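Side-chain contacts in polymerase nucleotidyl transferase domain-containing protein (Archaeoglobus fulgidus, PDB 1YLQ), which probably transfers nucleotidyl groups, although its substrate and exact reaction are not established: residues I73-K76 and K77-K80; K53-F56 and F57-T61. All blocks are in the same frame, centred on the assembly; numbering follows the deposited sequence.

How the contacts relate
From the N terminus, contact 2 comes first. It lies wholly within helix 50-63, the crossover helix of the beta-alpha-beta unit made by strands 38-43 and 69-74. It closes single helical turns. Contact 1 follows where strand 69-74 ends and helix 76-83 starts, and it closes the first turn of that helix. The two neither nest nor cross; they stand in series, and the centres of contact 1 and contact 2 are about 15 Å apart. They still touch. K53 of contact 2 forms a salt bridge with E78 of contact 1, and I73 of contact 1 packs on F56 and F57. The crossover helix is thus tied to strand 69-74 and to the helix after it.

Contact 1 (I73-K76 and K77-K80); sequences ILTK and KEWK
T75 and E78 grip each other through two reciprocal hydrogen bonds. The backbone N of E78 donates to OG1 of T75 at 3.2 Å. In return, the backbone N of T75 donates to OE1 of E78 at 3.0 Å, with an N-H...O angle of 164°. This second donor comes from above the carboxylate plane. The T75 hydroxyl sits between its own backbone N and carbonyl carbon (chi1 62°), which turns it to the first turn of the helix. OE1 of E78 also forms a salt bridge with K53 of helix 50-63, so one oxygen serves a backbone NH and a lysine.

Main-chain bonds continue the turn. The N of W79 donates to O of T75 at 3.0 Å, and the N of K80 to O of K76 at 3.0 Å.

L74 makes the apolar contact. Its CD1 meets CE3 of W79 at 3.8 Å, at the edge of the indole and near the ring plane. The W79 ring also stacks with Y21 and meets Y89 edge-to-face. The other L74 methyl, CD2, is set against a carboxylate oxygen, 3.8 Å from OE1 of E78, where the two side chains cross at an angle.

T75 is the N-cap, and with E78 it forms a capping box. The box caps the N-terminal end of helix 76-83, just after strand 69-74, an outermost strand of the mixed sheet within this chain of the nucleotidyltransferase domain.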
ATOM      1  N   ILE A  73      -3.555  13.541   9.785  1.00 23.49           N
ATOM      2  CA  ILE A  73      -4.176  13.453  11.116  1.00 21.69           C
ATOM      3  C   ILE A  73      -5.105  14.614  11.138  1.00 23.16           C
ATOM      4  O   ILE A  73      -4.664  15.774  11.106  1.00 24.09           O
ATOM      5  CB  ILE A  73      -3.071  13.585  12.202  1.00 21.63           C
ATOM      6  CG1 ILE A  73      -1.909  12.554  11.925  1.00 20.43           C
ATOM      7  CG2 ILE A  73      -3.682  13.474  13.634  1.00 20.53           C
ATOM      8  CD1 ILE A  73      -2.470  11.012  11.624  1.00 17.93           C
ATOM      9  N   LEU A  74      -6.412  14.342  11.141  1.00 22.16           N
ATOM     10  CA  LEU A  74      -7.376  15.385  10.827  1.00 22.25           C
ATOM     11  C   LEU A  74      -8.555  15.457  11.818  1.00 22.75           C
ATOM     12  O   LEU A  74      -9.010  14.437  12.264  1.00 21.95           O
ATOM     13  CB  LEU A  74      -7.960  15.074   9.445  1.00 22.11           C
ATOM     14  CG  LEU A  74      -7.009  14.954   8.292  1.00 20.77           C
ATOM     15  CD1 LEU A  74      -7.792  14.536   7.008  1.00 21.85           C
ATOM     16  CD2 LEU A  74      -6.294  16.314   8.114  1.00 21.41           C
ATOM     17  N   THR A  75      -9.073  16.665  12.066  1.00 22.76           N
ATOM     18  CA  THR A  75     -10.346  16.823  12.713  1.00 23.96           C
ATOM     19  C   THR A  75     -11.432  16.446  11.670  1.00 25.29           C
ATOM     20  O   THR A  75     -11.129  16.335  10.460  1.00 25.12           O
ATOM     21  CB  THR A  75     -10.562  18.308  13.143  1.00 23.61           C
ATOM     22  OG1 THR A  75     -10.555  19.129  11.977  1.00 22.54           O
ATOM     23  CG2 THR A  75      -9.394  18.814  14.024  1.00 21.26           C
ATOM     24  N   LYS A  76     -12.692  16.372  12.118  1.00 24.19           N
ATOM     25  CA  LYS A  76     -13.802  16.125  11.176  1.00 25.08           C
ATOM     26  C   LYS A  76     -13.955  17.224  10.093  1.00 24.82           C
ATOM     27  O   LYS A  76     -14.138  16.909   8.935  1.00 25.46           O
ATOM     28  CB  LYS A  76     -15.130  15.896  11.908  1.00 24.45           C
ATOM     29  CG  LYS A  76     -15.160  14.456  12.549  1.00 23.66           C
ATOM     30  CD  LYS A  76     -16.429  14.241  13.364  1.00 23.41           C
ATOM     31  CE  LYS A  76     -16.655  12.689  13.699  1.00 20.00           C
ATOM     32  NZ  LYS A  76     -18.066  12.573  14.306  1.00 16.61           N
ATOM     33  N   LYS A  77     -13.863  18.495  10.482  1.00 24.73           N
ATOM     34  CA  LYS A  77     -13.913  19.596   9.546  1.00 26.31           C
ATOM     35  C   LYS A  77     -12.813  19.528   8.496  1.00 25.87           C
ATOM     36  O   LYS A  77     -13.044  19.806   7.290  1.00 24.69           O
ATOM     37  CB  LYS A  77     -13.786  20.883  10.367  1.00 26.73           C
ATOM     38  CG  LYS A  77     -13.795  22.178   9.636  1.00 30.78           C
ATOM     39  CD  LYS A  77     -14.108  23.363  10.603  1.00 30.27           C
ATOM     40  CE  LYS A  77     -13.597  24.712  10.066  1.00 34.25           C
ATOM     41  NZ  LYS A  77     -13.725  25.765  11.150  1.00 37.91           N
ATOM     42  N   GLU A  78     -11.610  19.173   8.944  1.00 25.21           N
ATOM     43  CA  GLU A  78     -10.443  19.030   8.041  1.00 25.56           C
ATOM     44  C   GLU A  78     -10.624  17.902   7.025  1.00 25.39           C
ATOM     45  O   GLU A  78     -10.303  18.043   5.840  1.00 24.96           O
ATOM     46  CB  GLU A  78      -9.143  18.823   8.886  1.00 23.13           C
ATOM     47  CG  GLU A  78      -8.654  20.160   9.482  1.00 26.53           C
ATOM     48  CD  GLU A  78      -7.577  19.949  10.514  1.00 28.38           C
ATOM     49  OE1 GLU A  78      -7.254  18.779  10.867  1.00 23.88           O
ATOM     50  OE2 GLU A  78      -7.062  20.958  10.983  1.00 30.31           O
ATOM     51  N   TRP A  79     -11.156  16.783   7.481  1.00 25.55           N
ATOM     52  CA  TRP A  79     -11.467  15.676   6.598  1.00 25.30           C
ATOM     53  C   TRP A  79     -12.599  16.061   5.563  1.00 26.64           C
ATOM     54  O   TRP A  79     -12.470  15.798   4.376  1.00 24.98           O
ATOM     55  CB  TRP A  79     -11.867  14.434   7.422  1.00 26.05           C
ATOM     56  CG  TRP A  79     -12.346  13.245   6.586  1.00 23.01           C
ATOM     57  CD1 TRP A  79     -13.575  12.616   6.680  1.00 23.90           C
ATOM     58  CD2 TRP A  79     -11.648  12.609   5.492  1.00 25.09           C
ATOM     59  NE1 TRP A  79     -13.642  11.582   5.757  1.00 26.55           N
ATOM     60  CE2 TRP A  79     -12.491  11.571   5.000  1.00 25.26           C
ATOM     61  CE3 TRP A  79     -10.372  12.774   4.913  1.00 27.08           C
ATOM     62  CZ2 TRP A  79     -12.104  10.712   3.950  1.00 24.80           C
ATOM     63  CZ3 TRP A  79     -10.000  11.931   3.846  1.00 26.50           C
ATOM     64  CH2 TRP A  79     -10.873  10.903   3.375  1.00 25.97           C
ATOM     65  N   LYS A  80     -13.673  16.714   6.015  1.00 27.75           N
ATOM     66  CA  LYS A  80     -14.679  17.286   5.104  1.00 27.20           C
ATOM     67  C   LYS A  80     -13.970  18.104   3.984  1.00 28.75           C
ATOM     68  O   LYS A  80     -14.174  17.858   2.776  1.00 28.49           O
ATOM     69  CB  LYS A  80     -15.720  18.131   5.888  1.00 27.63           C
ATOM     70  CG  LYS A  80     -16.968  18.485   5.052  1.00 28.00           C
ATOM     71  CD  LYS A  80     -18.012  19.171   5.881  1.00 29.31           C
ATOM     72  CE  LYS A  80     -19.257  19.451   5.052  1.00 34.22           C
ATOM     73  NZ  LYS A  80     -20.305  20.165   5.846  1.00 35.72           N
TER

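Contact 2 (K53-F56 and F57-T61); sequences KLEF and FGKIT
K59 reaches back one turn to E55, and the two side chains run side by side, pointing the same way. CB of K59 sits 3.4 Å from O of F56, with O of E55 little farther away. The chain then bends at chi3 (-64°) and again at chi4, which carries its end back to the carboxylate. CE comes to 3.1 Å from OE2 of E55. NZ donates to the same OE2 at 2.8 Å in a salt bridge, on the syn side and 25° out of the carboxylate plane.

On the buried side, CZ of F56 meets CD1 of I60 at 4.0 Å, the two side chains crossing at an angle. Both residues also touch T11 of helix 3-14.

One turn along, F57 O takes two bonds from T61, from the backbone N and from OG1 (2.8 Å), on opposite faces of the carbonyl plane. CG2 of T61 rests against one face of the F57 ring, 3.6 Å above its plane and offset toward the rim.

The chemistry is divided by side: an i to i+4 ion pair spans one turn of helix 50-63, while F56 and I60 give it an apolar side. D14 of helix 3-14 lies close to the E55 carboxylate, so the K59 ammonium probably offsets some of the repulsion between the two acids, though its own link to D14 is long and weak.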
ATOM      1  N   LYS A  53      -2.584  16.034  18.198  1.00 26.13           N
ATOM      2  CA  LYS A  53      -2.317  15.759  16.787  1.00 29.35           C
ATOM      3  C   LYS A  53      -0.811  15.492  16.676  1.00 29.30           C
ATOM      4  O   LYS A  53      -0.391  14.505  16.053  1.00 30.67           O
ATOM      5  CB  LYS A  53      -2.692  17.000  15.965  1.00 30.29           C
ATOM      6  CG  LYS A  53      -2.984  16.735  14.515  1.00 33.65           C
ATOM      7  CD  LYS A  53      -3.232  18.052  13.785  1.00 34.28           C
ATOM      8  CE  LYS A  53      -4.706  18.281  13.612  1.00 29.96           C
ATOM      9  NZ  LYS A  53      -4.874  18.968  12.311  1.00 29.96           N
ATOM     10  N   LEU A  54       0.005  16.325  17.358  1.00 29.52           N
ATOM     11  CA  LEU A  54       1.479  16.233  17.232  1.00 28.94           C
ATOM     12  C   LEU A  54       2.015  14.915  17.835  1.00 29.54           C
ATOM     13  O   LEU A  54       2.851  14.224  17.240  1.00 30.38           O
ATOM     14  CB  LEU A  54       2.162  17.472  17.878  1.00 28.67           C
ATOM     15  CG  LEU A  54       3.692  17.390  18.022  1.00 30.29           C
ATOM     16  CD1 LEU A  54       4.358  17.313  16.653  1.00 30.55           C
ATOM     17  CD2 LEU A  54       4.300  18.539  18.848  1.00 29.61           C
ATOM     18  N   GLU A  55       1.555  14.621  19.047  1.00 30.36           N
ATOM     19  CA  GLU A  55       1.834  13.388  19.794  1.00 31.79           C
ATOM     20  C   GLU A  55       1.523  12.151  18.924  1.00 31.47           C
ATOM     21  O   GLU A  55       2.339  11.236  18.778  1.00 30.46           O
ATOM     22  CB  GLU A  55       0.877  13.426  21.004  1.00 32.75           C
ATOM     23  CG  GLU A  55       0.805  12.243  21.922  1.00 38.14           C
ATOM     24  CD  GLU A  55       0.043  11.040  21.376  1.00 38.30           C
ATOM     25  OE1 GLU A  55      -1.193  11.083  21.135  1.00 35.99           O
ATOM     26  OE2 GLU A  55       0.724  10.012  21.241  1.00 40.87           O
ATOM     27  N   PHE A  56       0.314  12.129  18.360  1.00 31.44           N
ATOM     28  CA  PHE A  56      -0.142  10.960  17.615  1.00 31.33           C
ATOM     29  C   PHE A  56       0.661  10.827  16.318  1.00 31.19           C
ATOM     30  O   PHE A  56       1.138   9.725  15.928  1.00 31.16           O
ATOM     31  CB  PHE A  56      -1.630  11.038  17.325  1.00 31.82           C
ATOM     32  CG  PHE A  56      -2.149   9.800  16.612  1.00 33.71           C
ATOM     33  CD1 PHE A  56      -2.401   8.624  17.327  1.00 36.00           C
ATOM     34  CD2 PHE A  56      -2.324   9.809  15.256  1.00 31.87           C
ATOM     35  CE1 PHE A  56      -2.825   7.461  16.673  1.00 34.84           C
ATOM     36  CE2 PHE A  56      -2.746   8.679  14.582  1.00 32.96           C
ATOM     37  CZ  PHE A  56      -3.022   7.500  15.306  1.00 33.08           C
ATOM     38  N   PHE A  57       0.802  11.950  15.637  1.00 30.16           N
ATOM     39  CA  PHE A  57       1.583  11.952  14.401  1.00 30.76           C
ATOM     40  C   PHE A  57       3.011  11.456  14.609  1.00 29.70           C
ATOM     41  O   PHE A  57       3.510  10.667  13.783  1.00 29.47           O
ATOM     42  CB  PHE A  57       1.556  13.306  13.686  1.00 30.74           C
ATOM     43  CG  PHE A  57       2.342  13.339  12.406  1.00 32.57           C
ATOM     44  CD1 PHE A  57       1.720  13.005  11.176  1.00 35.21           C
ATOM     45  CD2 PHE A  57       3.646  13.809  12.381  1.00 32.24           C
ATOM     46  CE1 PHE A  57       2.423  13.109   9.959  1.00 33.71           C
ATOM     47  CE2 PHE A  57       4.372  13.882  11.155  1.00 35.31           C
ATOM     48  CZ  PHE A  57       3.766  13.535   9.959  1.00 34.10           C
ATOM     49  N   GLY A  58       3.666  11.897  15.687  1.00 30.16           N
ATOM     50  CA  GLY A  58       5.018  11.472  15.975  1.00 30.29           C
ATOM     51  C   GLY A  58       5.081   9.959  16.199  1.00 31.34           C
ATOM     52  O   GLY A  58       5.950   9.265  15.655  1.00 30.19           O
ATOM     53  N   LYS A  59       4.146   9.459  17.002  1.00 31.58           N
ATOM     54  CA  LYS A  59       3.999   8.010  17.269  1.00 33.70           C
ATOM     55  C   LYS A  59       3.829   7.183  15.978  1.00 33.57           C
ATOM     56  O   LYS A  59       4.550   6.199  15.753  1.00 33.14           O
ATOM     57  CB  LYS A  59       2.760   7.767  18.137  1.00 33.07           C
ATOM     58  CG  LYS A  59       2.998   6.833  19.309  1.00 39.19           C
ATOM     59  CD  LYS A  59       1.722   6.132  19.725  1.00 42.30           C
ATOM     60  CE  LYS A  59       0.671   7.086  20.251  1.00 40.83           C
ATOM     61  NZ  LYS A  59       0.708   7.255  21.763  1.00 46.00           N
ATOM     62  N   ILE A  60       2.859   7.558  15.147  1.00 34.31           N
ATOM     63  CA  ILE A  60       2.523   6.731  14.000  1.00 35.64           C
ATOM     64  C   ILE A  60       3.606   6.753  12.914  1.00 36.57           C
ATOM     65  O   ILE A  60       3.908   5.697  12.314  1.00 35.36           O
ATOM     66  CB  ILE A  60       1.080   6.993  13.459  1.00 36.27           C
ATOM     67  CG1 ILE A  60       0.604   5.790  12.616  1.00 39.04           C
ATOM     68  CG2 ILE A  60       1.008   8.244  12.632  1.00 35.55           C
ATOM     69  CD1 ILE A  60      -0.719   5.164  13.104  1.00 39.60           C
ATOM     70  N   THR A  61       4.214   7.919  12.672  1.00 36.77           N
ATOM     71  CA  THR A  61       5.294   8.003  11.653  1.00 38.40           C
ATOM     72  C   THR A  61       6.612   7.337  12.063  1.00 38.32           C
ATOM     73  O   THR A  61       7.321   6.781  11.204  1.00 38.51           O
ATOM     74  CB  THR A  61       5.619   9.451  11.181  1.00 38.91           C
ATOM     75  OG1 THR A  61       5.872  10.293  12.311  1.00 37.36           O
ATOM     76  CG2 THR A  61       4.453  10.023  10.321  1.00 41.51           C
TER